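PDB 2OG9: mandelate racemase/muconate lactonizing enzyme from Polaromonas sp., which probably catalyses racemisation or a related proton-abstraction reaction of a hydroxy acid, as a barrel-fold member of the mandelate racemase branch of the enolase superfamily. Local coordinates for residues A[195-200]-A[210-215]; A[225-230]-A[251-256]; A[238-243]-A[264-269]; A[274-279]-A[283-288]. One frame throughout, in Å; residues are numbered along the deposited sequence.

Contact 1: A[195-200]-A[210-215]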
loop_
_atom_site.group_PDB
_atom_site.type_symbol
_atom_site.label_atom_id
_atom_site.label_comp_id
_atom_site.label_asym_id
_atom_site.label_seq_id
_atom_site.Cartn_x
_atom_site.Cartn_y
_atom_site.Cartn_z
ATOM N N ALA A 195 -36.040 -3.525 -21.515
ATOM C CA ALA A 195 -36.953 -3.654 -22.644
ATOM C C ALA A 195 -36.830 -2.435 -23.556
ATOM O O ALA A 195 -36.686 -2.570 -24.776
ATOM C CB ALA A 195 -38.389 -3.791 -22.142
ATOM N N ARG A 196 -36.889 -1.250 -22.957
ATOM C CA ARG A 196 -36.785 -0.003 -23.702
ATOM C C ARG A 196 -35.467 0.097 -24.469
ATOM O O ARG A 196 -35.454 0.487 -25.640
ATOM C CB ARG A 196 -36.935 1.186 -22.747
ATOM C CG ARG A 196 -38.328 1.300 -22.144
ATOM C CD ARG A 196 -38.363 2.227 -20.937
ATOM N NE ARG A 196 -38.075 3.622 -21.267
ATOM C CZ ARG A 196 -38.856 4.394 -22.015
ATOM N NH1 ARG A 196 -39.983 3.907 -22.522
ATOM N NH2 ARG A 196 -38.514 5.654 -22.253
ATOM N N VAL A 197 -34.364 -0.255 -23.813
ATOM C CA VAL A 197 -33.052 -0.204 -24.455
ATOM C C VAL A 197 -32.975 -1.237 -25.572
ATOM O O VAL A 197 -32.402 -0.977 -26.631
ATOM C CB VAL A 197 -31.909 -0.470 -23.440
ATOM C CG1 VAL A 197 -30.568 -0.511 -24.162
ATOM C CG2 VAL A 197 -31.895 0.615 -22.378
ATOM N N THR A 198 -33.553 -2.413 -25.334
ATOM C CA THR A 198 -33.555 -3.470 -26.340
ATOM C C THR A 198 -34.331 -2.976 -27.555
ATOM O O THR A 198 -33.915 -3.180 -28.698
ATOM C CB THR A 198 -34.225 -4.761 -25.809
ATOM O OG1 THR A 198 -33.499 -5.244 -24.674
ATOM C CG2 THR A 198 -34.238 -5.842 -26.887
ATOM N N ALA A 199 -35.453 -2.313 -27.287
ATOM C CA ALA A 199 -36.319 -1.776 -28.332
ATOM C C ALA A 199 -35.611 -0.705 -29.154
ATOM O O ALA A 199 -35.731 -0.670 -30.380
ATOM C CB ALA A 199 -37.585 -1.202 -27.711
ATOM N N VAL A 200 -34.879 0.175 -28.475
ATOM C CA VAL A 200 -34.150 1.240 -29.151
ATOM C C VAL A 200 -33.032 0.645 -30.001
ATOM O O VAL A 200 -32.851 1.024 -31.162
ATOM C CB VAL A 200 -33.541 2.237 -28.136
ATOM C CG1 VAL A 200 -32.702 3.278 -28.860
ATOM C CG2 VAL A 200 -34.650 2.917 -27.355
ATOM N N LEU A 210 -24.862 3.751 -28.395
ATOM C CA LEU A 210 -25.884 3.918 -27.366
ATOM C C LEU A 210 -25.288 3.985 -25.965
ATOM O O LEU A 210 -24.361 3.241 -25.638
ATOM C CB LEU A 210 -26.879 2.755 -27.399
ATOM C CG LEU A 210 -27.750 2.524 -28.633
ATOM C CD1 LEU A 210 -28.688 1.358 -28.349
ATOM C CD2 LEU A 210 -28.552 3.778 -28.972
HETATM N N MSE A 211 -25.824 4.881 -25.144
HETATM C CA MSE A 211 -25.380 5.013 -23.759
HETATM C C MSE A 211 -26.603 5.155 -22.870
HETATM O O MSE A 211 -27.667 5.535 -23.340
HETATM C CB MSE A 211 -24.448 6.228 -23.568
HETATM C CG MSE A 211 -24.837 7.501 -24.300
HETATM SE SE MSE A 211 -24.089 7.562 -26.088
HETATM C CE MSE A 211 -22.502 8.660 -25.783
ATOM N N VAL A 212 -26.463 4.825 -21.590
ATOM C CA VAL A 212 -27.580 4.958 -20.663
ATOM C C VAL A 212 -27.170 5.811 -19.466
ATOM O O VAL A 212 -25.988 5.893 -19.116
ATOM C CB VAL A 212 -28.098 3.579 -20.169
ATOM C CG1 VAL A 212 -28.546 2.736 -21.357
ATOM C CG2 VAL A 212 -27.020 2.857 -19.376
ATOM N N ASP A 213 -28.159 6.453 -18.851
ATOM C CA ASP A 213 -27.945 7.324 -17.701
ATOM C C ASP A 213 -28.912 6.876 -16.606
ATOM O O ASP A 213 -30.128 6.978 -16.777
ATOM C CB ASP A 213 -28.248 8.767 -18.109
ATOM C CG ASP A 213 -27.822 9.780 -17.068
ATOM O OD1 ASP A 213 -27.591 9.403 -15.899
ATOM O OD2 ASP A 213 -27.729 10.973 -17.428
ATOM N N ALA A 214 -28.378 6.381 -15.490
ATOM C CA ALA A 214 -29.217 5.902 -14.389
ATOM C C ALA A 214 -29.524 6.981 -13.359
ATOM O O ALA A 214 -30.322 6.767 -12.444
ATOM C CB ALA A 214 -28.556 4.705 -13.712
ATOM N N ASN A 215 -28.879 8.134 -13.509
ATOM C CA ASN A 215 -29.069 9.271 -12.613
ATOM C C ASN A 215 -29.051 8.940 -11.118
ATOM O O ASN A 215 -29.979 9.293 -10.385
ATOM C CB ASN A 215 -30.375 9.994 -12.958
ATOM C CG ASN A 215 -30.431 10.431 -14.411
ATOM O OD1 ASN A 215 -30.519 9.598 -15.317
ATOM N ND2 ASN A 215 -30.369 11.741 -14.642
#
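D213 follows directly on V212, the residue that packs against V197, and the carboxylate of D213 is gripped at both oxygens: OD1 accepts the backbone N of N215 at 3.0 Å, forming an Asx turn, and OD2 is salt-bridged to K182 of the neighbouring strand. The N215 bond arrives on the anti side of the carboxylate, 33° out of its plane, and the two grips would together limit rotation of the group. Strand 181-184, helix 190-204 and strand 210-213 make one beta-alpha-beta unit of the TIM barrel, and this contact seats the helix on the second strand of that unit. Alternate strand residues do the seating. L210 and V212 point toward the helix, whereas M211 and D213 take no part in the helix contact. V212 CG1 meets V197 CG2 at 4.1 Å, the side chains crossing at about a right angle. On V197 the touching methyl lies beside the backbone N, because CG1 holds the position anti to that atom (chi1 176°). V200 shares this torsion but uses its other branch. Its CG1 reaches L210, so the valines of one helical turn serve two strand residues. No hydrogen bond links the two segments, and they bury 150 Å² in all, consistent with a layer held by methyl contacts. L183 and L166 also touch V200, while F233 lies against V197, so the contact is closed in by its own chain. At the other end of the interface, V200 CG1 lies 4.2 Å from L210 CD2.

Contact 2: A[225-230]-A[251-256]. With CA (calcium ion), chain C.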
loop_
_atom_site.group_PDB
_atom_site.type_symbol
_atom_site.label_atom_id
_atom_site.label_comp_id
_atom_site.label_asym_id
_atom_site.label_seq_id
_atom_site.Cartn_x
_atom_site.Cartn_y
_atom_site.Cartn_z
ATOM N N ARG A 225 -26.279 -5.785 -10.777
ATOM C CA ARG A 225 -27.119 -6.631 -11.623
ATOM C C ARG A 225 -27.449 -5.994 -12.974
ATOM O O ARG A 225 -27.433 -6.672 -14.000
ATOM C CB ARG A 225 -28.420 -6.995 -10.891
ATOM C CG ARG A 225 -28.355 -8.281 -10.062
ATOM C CD ARG A 225 -27.325 -8.211 -8.945
ATOM N NE ARG A 225 -27.178 -9.498 -8.265
ATOM C CZ ARG A 225 -27.909 -9.895 -7.226
ATOM N NH1 ARG A 225 -28.847 -9.102 -6.722
ATOM N NH2 ARG A 225 -27.715 -11.099 -6.700
HETATM N N MSE A 226 -27.748 -4.699 -12.976
HETATM C CA MSE A 226 -28.076 -4.004 -14.221
HETATM C C MSE A 226 -26.874 -3.895 -15.156
HETATM O O MSE A 226 -27.014 -4.059 -16.370
HETATM C CB MSE A 226 -28.631 -2.609 -13.931
HETATM C CG MSE A 226 -29.996 -2.619 -13.265
HETATM SE SE MSE A 226 -31.315 -3.595 -14.307
HETATM C CE MSE A 226 -31.900 -2.163 -15.477
ATOM N N CYS A 227 -25.697 -3.612 -14.603
ATOM C CA CYS A 227 -24.506 -3.516 -15.438
ATOM C C CYS A 227 -24.240 -4.874 -16.076
ATOM O O CYS A 227 -23.872 -4.960 -17.248
ATOM C CB CYS A 227 -23.292 -3.075 -14.612
ATOM S SG CYS A 227 -23.315 -1.327 -14.129
ATOM N N ARG A 228 -24.436 -5.935 -15.297
ATOM C CA ARG A 228 -24.233 -7.296 -15.784
ATOM C C ARG A 228 -25.097 -7.547 -17.019
ATOM O O ARG A 228 -24.621 -8.042 -18.039
ATOM C CB ARG A 228 -24.604 -8.302 -14.688
ATOM C CG ARG A 228 -24.428 -9.767 -15.080
ATOM C CD ARG A 228 -22.972 -10.096 -15.372
ATOM N NE ARG A 228 -22.134 -9.953 -14.184
ATOM C CZ ARG A 228 -20.804 -9.961 -14.204
ATOM N NH1 ARG A 228 -20.158 -10.106 -15.355
ATOM N NH2 ARG A 228 -20.119 -9.813 -13.076
ATOM N N ILE A 229 -26.372 -7.195 -16.912
ATOM C CA ILE A 229 -27.319 -7.384 -18.001
ATOM C C ILE A 229 -26.965 -6.550 -19.230
ATOM O O ILE A 229 -27.066 -7.028 -20.357
ATOM C CB ILE A 229 -28.751 -7.027 -17.542
ATOM C CG1 ILE A 229 -29.163 -7.935 -16.378
ATOM C CG2 ILE A 229 -29.725 -7.180 -18.701
ATOM C CD1 ILE A 229 -30.431 -7.499 -15.675
ATOM N N PHE A 230 -26.538 -5.310 -19.012
ATOM C CA PHE A 230 -26.191 -4.419 -20.116
ATOM C C PHE A 230 -24.902 -4.768 -20.855
ATOM O O PHE A 230 -24.694 -4.307 -21.976
ATOM C CB PHE A 230 -26.101 -2.967 -19.627
ATOM C CG PHE A 230 -27.435 -2.302 -19.423
ATOM C CD1 PHE A 230 -28.403 -2.324 -20.426
ATOM C CD2 PHE A 230 -27.714 -1.625 -18.240
ATOM C CE1 PHE A 230 -29.631 -1.680 -20.254
ATOM C CE2 PHE A 230 -28.936 -0.977 -18.055
ATOM C CZ PHE A 230 -29.896 -1.005 -19.067
ATOM N N ALA A 251 -15.744 2.587 -8.589
ATOM C CA ALA A 251 -14.478 1.931 -8.927
ATOM C C ALA A 251 -14.665 0.419 -9.027
ATOM O O ALA A 251 -14.081 -0.231 -9.896
ATOM C CB ALA A 251 -13.413 2.257 -7.875
ATOM N N ALA A 252 -15.477 -0.138 -8.131
ATOM C CA ALA A 252 -15.738 -1.577 -8.129
ATOM C C ALA A 252 -16.460 -1.989 -9.413
ATOM O O ALA A 252 -16.162 -3.027 -9.997
ATOM C CB ALA A 252 -16.571 -1.961 -6.905
ATOM N N LEU A 253 -17.415 -1.176 -9.848
ATOM C CA LEU A 253 -18.138 -1.473 -11.075
ATOM C C LEU A 253 -17.196 -1.407 -12.277
ATOM O O LEU A 253 -17.214 -2.284 -13.139
ATOM C CB LEU A 253 -19.294 -0.485 -11.255
ATOM C CG LEU A 253 -20.476 -0.682 -10.301
ATOM C CD1 LEU A 253 -21.394 0.526 -10.343
ATOM C CD2 LEU A 253 -21.223 -1.951 -10.687
ATOM N N ALA A 254 -16.365 -0.370 -12.329
ATOM C CA ALA A 254 -15.425 -0.202 -13.436
ATOM C C ALA A 254 -14.407 -1.338 -13.512
ATOM O O ALA A 254 -13.989 -1.736 -14.597
ATOM C CB ALA A 254 -14.702 1.142 -13.309
ATOM N N LEU A 255 -14.000 -1.861 -12.361
ATOM C CA LEU A 255 -13.026 -2.945 -12.351
ATOM C C LEU A 255 -13.647 -4.243 -12.859
ATOM O O LEU A 255 -13.004 -5.015 -13.563
ATOM C CB LEU A 255 -12.480 -3.159 -10.930
ATOM C CG LEU A 255 -11.483 -4.309 -10.739
ATOM C CD1 LEU A 255 -10.273 -4.090 -11.630
ATOM C CD2 LEU A 255 -11.053 -4.396 -9.273
ATOM N N GLN A 256 -14.909 -4.454 -12.510
ATOM C CA GLN A 256 -15.642 -5.663 -12.869
ATOM C C GLN A 256 -16.164 -5.734 -14.301
ATOM O O GLN A 256 -16.045 -6.769 -14.960
ATOM C CB GLN A 256 -16.823 -5.830 -11.897
ATOM C CG GLN A 256 -17.745 -7.026 -12.150
ATOM C CD GLN A 256 -17.048 -8.364 -11.974
ATOM O OE1 GLN A 256 -16.279 -8.558 -11.027
ATOM N NE2 GLN A 256 -17.321 -9.298 -12.878
HETATM CA CA CA C . -13.722 -1.869 -16.868
HETATM O O HOH W 1 -12.775 -4.021 -16.527
HETATM O O HOH W 2 -12.518 0.164 -16.338
HETATM O O HOH W 3 -11.317 -2.244 -17.237
HETATM O O HOH W 4 -13.775 -1.646 -19.177
HETATM O O HOH W 5 -15.489 -0.162 -16.815
#
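R228 and Q256 meet with their flat ends strongly turned against each other, the guanidinium and amide planes standing 67° apart. The amide end comes to the guanidinium at its edge, near the plane, rather than over a face, and R228 NH2 lies 3.6 Å from Q256 CD and 3.8 Å from Q256 CG. The arginine gets there by folding: CG is anti to the backbone N, then bends at chi2 (63°) and again at chi3 swing the end toward Q256, although CB does not point that way. Q256 leaves its helix toward the other segment and bends once, at chi2. The pair beside these two is apolar. C227 SG touches L253 CD2 at 4.1 Å, the cysteine pointing toward helix 247-256 and the leucine bringing only its end across. Helices 220-230 and 247-256, both part of the outer helical layer of the TIM barrel, are joined here by one buried and one partly exposed pair, with F257 touching both C227 and R228. The polar end of R228 has its strongest partner in another chain: NE forms a salt bridge with D258 OD2 of the second subunit. Were R228 replaced by a leucine, D258 of that subunit would probably lose its charged mate and the Q256 amide its guanidinium neighbour. The last turn of helix 247-256 also holds a calcium ion, bound by A254 O at 2.3 Å, by F257 O and by five waters, giving seven ligands. Water 1, at 2.4 Å from the calcium, donates to L255 O at 3.1 Å.

Contact 3: A[238-243]-A[264-269]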
loop_
_atom_site.group_PDB
_atom_site.type_symbol
_atom_site.label_atom_id
_atom_site.label_comp_id
_atom_site.label_asym_id
_atom_site.label_seq_id
_atom_site.Cartn_x
_atom_site.Cartn_y
_atom_site.Cartn_z
ATOM N N ILE A 238 -22.210 3.599 -19.116
ATOM C CA ILE A 238 -23.318 3.538 -18.176
ATOM C C ILE A 238 -23.002 4.721 -17.267
ATOM O O ILE A 238 -21.994 4.724 -16.558
ATOM C CB ILE A 238 -23.323 2.218 -17.383
ATOM C CG1 ILE A 238 -23.685 1.059 -18.327
ATOM C CG2 ILE A 238 -24.313 2.320 -16.214
ATOM C CD1 ILE A 238 -23.637 -0.321 -17.683
ATOM N N GLU A 239 -23.864 5.729 -17.312
ATOM C CA GLU A 239 -23.675 6.972 -16.569
ATOM C C GLU A 239 -24.366 7.058 -15.207
ATOM O O GLU A 239 -25.540 6.712 -15.067
ATOM C CB GLU A 239 -24.140 8.124 -17.469
ATOM C CG GLU A 239 -23.918 9.530 -16.950
ATOM C CD GLU A 239 -24.362 10.567 -17.971
ATOM O OE1 GLU A 239 -24.238 10.286 -19.181
ATOM O OE2 GLU A 239 -24.823 11.659 -17.578
ATOM N N GLU A 240 -23.622 7.532 -14.211
ATOM C CA GLU A 240 -24.130 7.705 -12.854
ATOM C C GLU A 240 -24.945 6.530 -12.321
ATOM O O GLU A 240 -26.080 6.705 -11.878
ATOM C CB GLU A 240 -24.981 8.975 -12.787
ATOM C CG GLU A 240 -24.190 10.268 -12.810
ATOM C CD GLU A 240 -23.552 10.585 -11.471
ATOM O OE1 GLU A 240 -23.601 11.767 -11.062
ATOM O OE2 GLU A 240 -22.999 9.658 -10.827
ATOM N N PRO A 241 -24.379 5.315 -12.351
ATOM C CA PRO A 241 -25.141 4.172 -11.844
ATOM C C PRO A 241 -25.405 4.263 -10.341
ATOM O O PRO A 241 -26.401 3.735 -9.849
ATOM C CB PRO A 241 -24.259 2.982 -12.210
ATOM C CG PRO A 241 -22.860 3.570 -12.128
ATOM C CD PRO A 241 -23.047 4.900 -12.823
ATOM N N LEU A 242 -24.522 4.954 -9.624
ATOM C CA LEU A 242 -24.638 5.095 -8.171
ATOM C C LEU A 242 -24.605 6.549 -7.714
ATOM O O LEU A 242 -24.479 7.460 -8.528
ATOM C CB LEU A 242 -23.483 4.362 -7.496
ATOM C CG LEU A 242 -23.338 2.868 -7.791
ATOM C CD1 LEU A 242 -21.985 2.382 -7.288
ATOM C CD2 LEU A 242 -24.480 2.105 -7.134
ATOM N N ASP A 243 -24.713 6.755 -6.403
ATOM C CA ASP A 243 -24.647 8.097 -5.844
ATOM C C ASP A 243 -23.343 8.713 -6.347
ATOM O O ASP A 243 -22.295 8.064 -6.337
ATOM C CB ASP A 243 -24.620 8.056 -4.315
ATOM C CG ASP A 243 -24.427 9.432 -3.702
ATOM O OD1 ASP A 243 -25.398 10.218 -3.664
ATOM O OD2 ASP A 243 -23.297 9.737 -3.273
ATOM N N GLY A 264 -19.305 12.043 -12.560
ATOM C CA GLY A 264 -18.643 13.303 -12.269
ATOM C C GLY A 264 -19.454 14.562 -12.524
ATOM O O GLY A 264 -19.095 15.637 -12.042
ATOM N N GLU A 265 -20.553 14.439 -13.264
ATOM C CA GLU A 265 -21.382 15.597 -13.588
ATOM C C GLU A 265 -21.920 16.347 -12.372
ATOM O O GLU A 265 -22.208 17.538 -12.458
ATOM C CB GLU A 265 -22.555 15.177 -14.488
ATOM C CG GLU A 265 -23.523 14.199 -13.835
ATOM C CD GLU A 265 -24.546 13.632 -14.805
ATOM O OE1 GLU A 265 -25.541 14.325 -15.113
ATOM O OE2 GLU A 265 -24.350 12.486 -15.264
HETATM N N MSE A 266 -22.042 15.667 -11.236
HETATM C CA MSE A 266 -22.570 16.310 -10.031
HETATM C C MSE A 266 -21.531 17.022 -9.167
HETATM O O MSE A 266 -21.881 17.841 -8.311
HETATM C CB MSE A 266 -23.292 15.279 -9.159
HETATM C CG MSE A 266 -24.462 14.596 -9.842
HETATM SE SE MSE A 266 -25.766 15.886 -10.449
HETATM C CE MSE A 266 -26.388 16.490 -8.713
ATOM N N LEU A 267 -20.259 16.709 -9.390
ATOM C CA LEU A 267 -19.174 17.280 -8.601
ATOM C C LEU A 267 -19.001 18.783 -8.825
ATOM O O LEU A 267 -19.251 19.287 -9.917
ATOM C CB LEU A 267 -17.876 16.514 -8.896
ATOM C CG LEU A 267 -18.035 14.994 -8.721
ATOM C CD1 LEU A 267 -16.691 14.298 -8.882
ATOM C CD2 LEU A 267 -18.626 14.697 -7.342
ATOM N N THR A 268 -18.569 19.492 -7.785
ATOM C CA THR A 268 -18.417 20.941 -7.873
ATOM C C THR A 268 -17.032 21.519 -7.608
ATOM O O THR A 268 -16.910 22.710 -7.325
ATOM C CB THR A 268 -19.414 21.641 -6.919
ATOM O OG1 THR A 268 -19.179 21.203 -5.574
ATOM C CG2 THR A 268 -20.840 21.299 -7.299
ATOM N N SER A 269 -15.988 20.701 -7.689
ATOM C CA SER A 269 -14.635 21.210 -7.455
ATOM C C SER A 269 -13.571 20.282 -8.009
ATOM O O SER A 269 -13.823 19.097 -8.236
ATOM C CB SER A 269 -14.380 21.419 -5.954
ATOM O OG SER A 269 -14.260 20.183 -5.266
#
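E265 sends its side chain between E239 and E240, and each atom beyond CB meets one or both of them. From CB, which points toward the other segment, a chi1 of 63° places CG between the backbone N and the carbonyl carbon, and the chain then runs extended. CG passes 3.7 Å from E240 OE1. CD lies 3.9 Å from E240 CG, with the E240 and E265 carboxylate planes 30° apart. At the tip OE2 sits over the aliphatic part of E240, 3.3 Å from its CG, and reaches 2.5 Å from E239 OE2, to which E265 OE1 comes within 3.7 Å. The E239 and E265 side chains cross at about a right angle, their carboxylate planes 52° apart. E239 and E265 come at or just after the C-terminal ends of adjacent parallel strands, 238-239 and 261-263, of the TIM barrel. With D213 OD2 close to E239 OE2, the acids gather where enolase-superfamily relatives hold an essential magnesium, consistent with such a site here. An alanine in place of E265 is likely to open a gap beside E240 CG and leave E239 OE2 without this acid oxygen beside it. E240 turns aside by its bend at chi2: OE2 is hydrogen-bonded to T263 OG1, while buried OE1 has no polar partner and lies 3.2 Å from M266 CG. A type I turn from G264 to L267, with L267 N bonded to G264 O at 3.1 Å, carries E265 and M266.

Contact 4: A[274-279]-A[283-288]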
loop_
_atom_site.group_PDB
_atom_site.type_symbol
_atom_site.label_atom_id
_atom_site.label_comp_id
_atom_site.label_asym_id
_atom_site.label_seq_id
_atom_site.Cartn_x
_atom_site.Cartn_y
_atom_site.Cartn_z
ATOM N N GLY A 274 -10.619 14.984 -8.199
ATOM C CA GLY A 274 -9.349 14.362 -7.884
ATOM C C GLY A 274 -9.572 13.100 -7.073
ATOM O O GLY A 274 -8.898 12.095 -7.277
ATOM N N ASP A 275 -10.534 13.147 -6.157
ATOM C CA ASP A 275 -10.831 11.998 -5.312
ATOM C C ASP A 275 -11.390 10.871 -6.176
ATOM O O ASP A 275 -11.000 9.711 -6.039
ATOM C CB ASP A 275 -11.833 12.401 -4.226
ATOM C CG ASP A 275 -11.857 11.425 -3.065
ATOM O OD1 ASP A 275 -10.769 11.084 -2.549
ATOM O OD2 ASP A 275 -12.966 11.008 -2.661
ATOM N N LEU A 276 -12.297 11.227 -7.079
ATOM C CA LEU A 276 -12.904 10.267 -7.991
ATOM C C LEU A 276 -11.804 9.599 -8.827
ATOM O O LEU A 276 -11.789 8.374 -9.003
ATOM C CB LEU A 276 -13.908 11.000 -8.893
ATOM C CG LEU A 276 -14.763 10.222 -9.893
ATOM C CD1 LEU A 276 -15.872 11.125 -10.439
ATOM C CD2 LEU A 276 -13.888 9.712 -11.023
ATOM N N ILE A 277 -10.873 10.409 -9.321
ATOM C CA ILE A 277 -9.765 9.917 -10.139
ATOM C C ILE A 277 -8.811 9.049 -9.319
ATOM O O ILE A 277 -8.262 8.076 -9.828
ATOM C CB ILE A 277 -8.987 11.103 -10.772
ATOM C CG1 ILE A 277 -9.883 11.806 -11.802
ATOM C CG2 ILE A 277 -7.683 10.612 -11.414
ATOM C CD1 ILE A 277 -9.289 13.100 -12.370
ATOM N N ARG A 278 -8.620 9.400 -8.051
ATOM C CA ARG A 278 -7.741 8.631 -7.175
ATOM C C ARG A 278 -8.298 7.213 -7.009
ATOM O O ARG A 278 -7.546 6.242 -6.946
ATOM C CB ARG A 278 -7.627 9.324 -5.813
ATOM C CG ARG A 278 -6.673 8.653 -4.832
ATOM C CD ARG A 278 -6.481 9.514 -3.587
ATOM N NE ARG A 278 -7.706 9.652 -2.802
ATOM C CZ ARG A 278 -8.223 8.689 -2.043
ATOM N NH1 ARG A 278 -7.620 7.512 -1.958
ATOM N NH2 ARG A 278 -9.343 8.905 -1.366
ATOM N N HIS A 279 -9.624 7.100 -6.950
ATOM C CA HIS A 279 -10.284 5.805 -6.808
ATOM C C HIS A 279 -10.377 5.040 -8.131
ATOM O O HIS A 279 -10.736 3.861 -8.135
ATOM C CB HIS A 279 -11.720 5.974 -6.291
ATOM C CG HIS A 279 -11.822 6.277 -4.830
ATOM N ND1 HIS A 279 -11.469 7.496 -4.292
ATOM C CD2 HIS A 279 -12.273 5.526 -3.796
ATOM C CE1 HIS A 279 -11.700 7.484 -2.991
ATOM N NE2 HIS A 279 -12.188 6.301 -2.665
ATOM N N ASP A 283 -14.306 5.730 -16.177
ATOM C CA ASP A 283 -13.630 5.494 -17.446
ATOM C C ASP A 283 -13.779 6.796 -18.236
ATOM O O ASP A 283 -12.845 7.238 -18.910
ATOM C CB ASP A 283 -14.297 4.329 -18.163
ATOM C CG ASP A 283 -14.125 3.025 -17.412
ATOM O OD1 ASP A 283 -12.983 2.523 -17.362
ATOM O OD2 ASP A 283 -15.121 2.519 -16.856
ATOM N N TYR A 284 -14.966 7.390 -18.140
ATOM C CA TYR A 284 -15.285 8.674 -18.773
ATOM C C TYR A 284 -15.569 9.670 -17.654
ATOM O O TYR A 284 -16.560 9.528 -16.938
ATOM C CB TYR A 284 -16.545 8.583 -19.643
ATOM C CG TYR A 284 -16.367 7.914 -20.989
ATOM C CD1 TYR A 284 -15.880 8.620 -22.090
ATOM C CD2 TYR A 284 -16.687 6.571 -21.160
ATOM C CE1 TYR A 284 -15.717 7.995 -23.335
ATOM C CE2 TYR A 284 -16.528 5.939 -22.387
ATOM C CZ TYR A 284 -16.041 6.652 -23.466
ATOM O OH TYR A 284 -15.852 5.996 -24.661
ATOM N N LEU A 285 -14.713 10.675 -17.498
ATOM C CA LEU A 285 -14.933 11.683 -16.470
ATOM C C LEU A 285 -15.842 12.748 -17.080
ATOM O O LEU A 285 -15.634 13.169 -18.223
ATOM C CB LEU A 285 -13.602 12.307 -16.035
ATOM C CG LEU A 285 -13.674 13.213 -14.805
ATOM C CD1 LEU A 285 -13.999 12.373 -13.567
ATOM C CD2 LEU A 285 -12.343 13.930 -14.624
HETATM N N MSE A 286 -16.837 13.192 -16.325
HETATM C CA MSE A 286 -17.777 14.178 -16.844
HETATM C C MSE A 286 -17.826 15.495 -16.092
HETATM O O MSE A 286 -18.846 15.850 -15.499
HETATM C CB MSE A 286 -19.175 13.561 -16.901
HETATM C CG MSE A 286 -19.214 12.271 -17.704
HETATM SE SE MSE A 286 -21.023 11.621 -17.920
HETATM C CE MSE A 286 -21.638 12.827 -19.334
ATOM N N PRO A 287 -16.723 16.251 -16.119
ATOM C CA PRO A 287 -16.684 17.536 -15.425
ATOM C C PRO A 287 -17.613 18.533 -16.107
ATOM O O PRO A 287 -17.827 18.465 -17.318
ATOM C CB PRO A 287 -15.217 17.935 -15.527
ATOM C CG PRO A 287 -14.811 17.364 -16.850
ATOM C CD PRO A 287 -15.460 15.992 -16.831
ATOM N N ASP A 288 -18.176 19.434 -15.312
ATOM C CA ASP A 288 -19.086 20.470 -15.791
ATOM C C ASP A 288 -18.389 21.783 -15.434
ATOM O O ASP A 288 -18.343 22.164 -14.264
ATOM C CB ASP A 288 -20.424 20.332 -15.046
ATOM C CG ASP A 288 -21.440 21.391 -15.437
ATOM O OD1 ASP A 288 -21.036 22.511 -15.813
ATOM O OD2 ASP A 288 -22.651 21.106 -15.339
#
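L285 is the residue of 283-288 that touches helix 270-278, laying one methyl on L276 and the other on I277. Strand 261-263, this helix and strand 284-285 form a beta-alpha-beta unit of the TIM barrel, and the contact packs the helix on the later strand. Before it, D283 ties strands together, its OD2 accepting I261 N. Y284 takes no part in the helix contact, and its ring meets that of W237. L285 then points toward the helix. With CG anti to its backbone N (chi1 -170°), CD1 reaches L276 CD2 at 3.7 Å and L276 CD1 at 3.9 Å, the two leucines sliding past each other in opposite directions. L285 CD2 meets I277 CD1 at 3.9 Å, those side chains crossing at about a right angle. Although the CB of I277 does not point at the strand, the end of its side chain, CD1, comes across to it. I301 and A305 of helix 295-307 also touch L285, so the leucine is wedged between two helices. M286 leads its end away from 274-279, and P287 rests on F298. D288, the N-cap of helix 289-292, bonds through OD2 to Y67 OH and through OD1 accepts R291 N.

How the contacts relate
All four contacts lie in the TIM-barrel domain and follow its strands round: 210-213, 238-239, 261-263 and 284-285 stand side by side in one parallel sheet. Contact 1 closes before contacts 2 and 3, which interleave along the chain, and contact 4 comes last. Contacts 3 and 4 are nearest, centres 9 Å apart, and contacts 1 and 4 farthest, 23 Å. Contact 1 joins contact 2 where V197 packs on F230, and contact 3 through backbone bonds between V212, A214 and E239. L253 of contact 2 packs on L242 of contact 3. Contacts 1, 2 and 4 thus fasten the outer helices, while contact 3 occupies the probable active-site mouth.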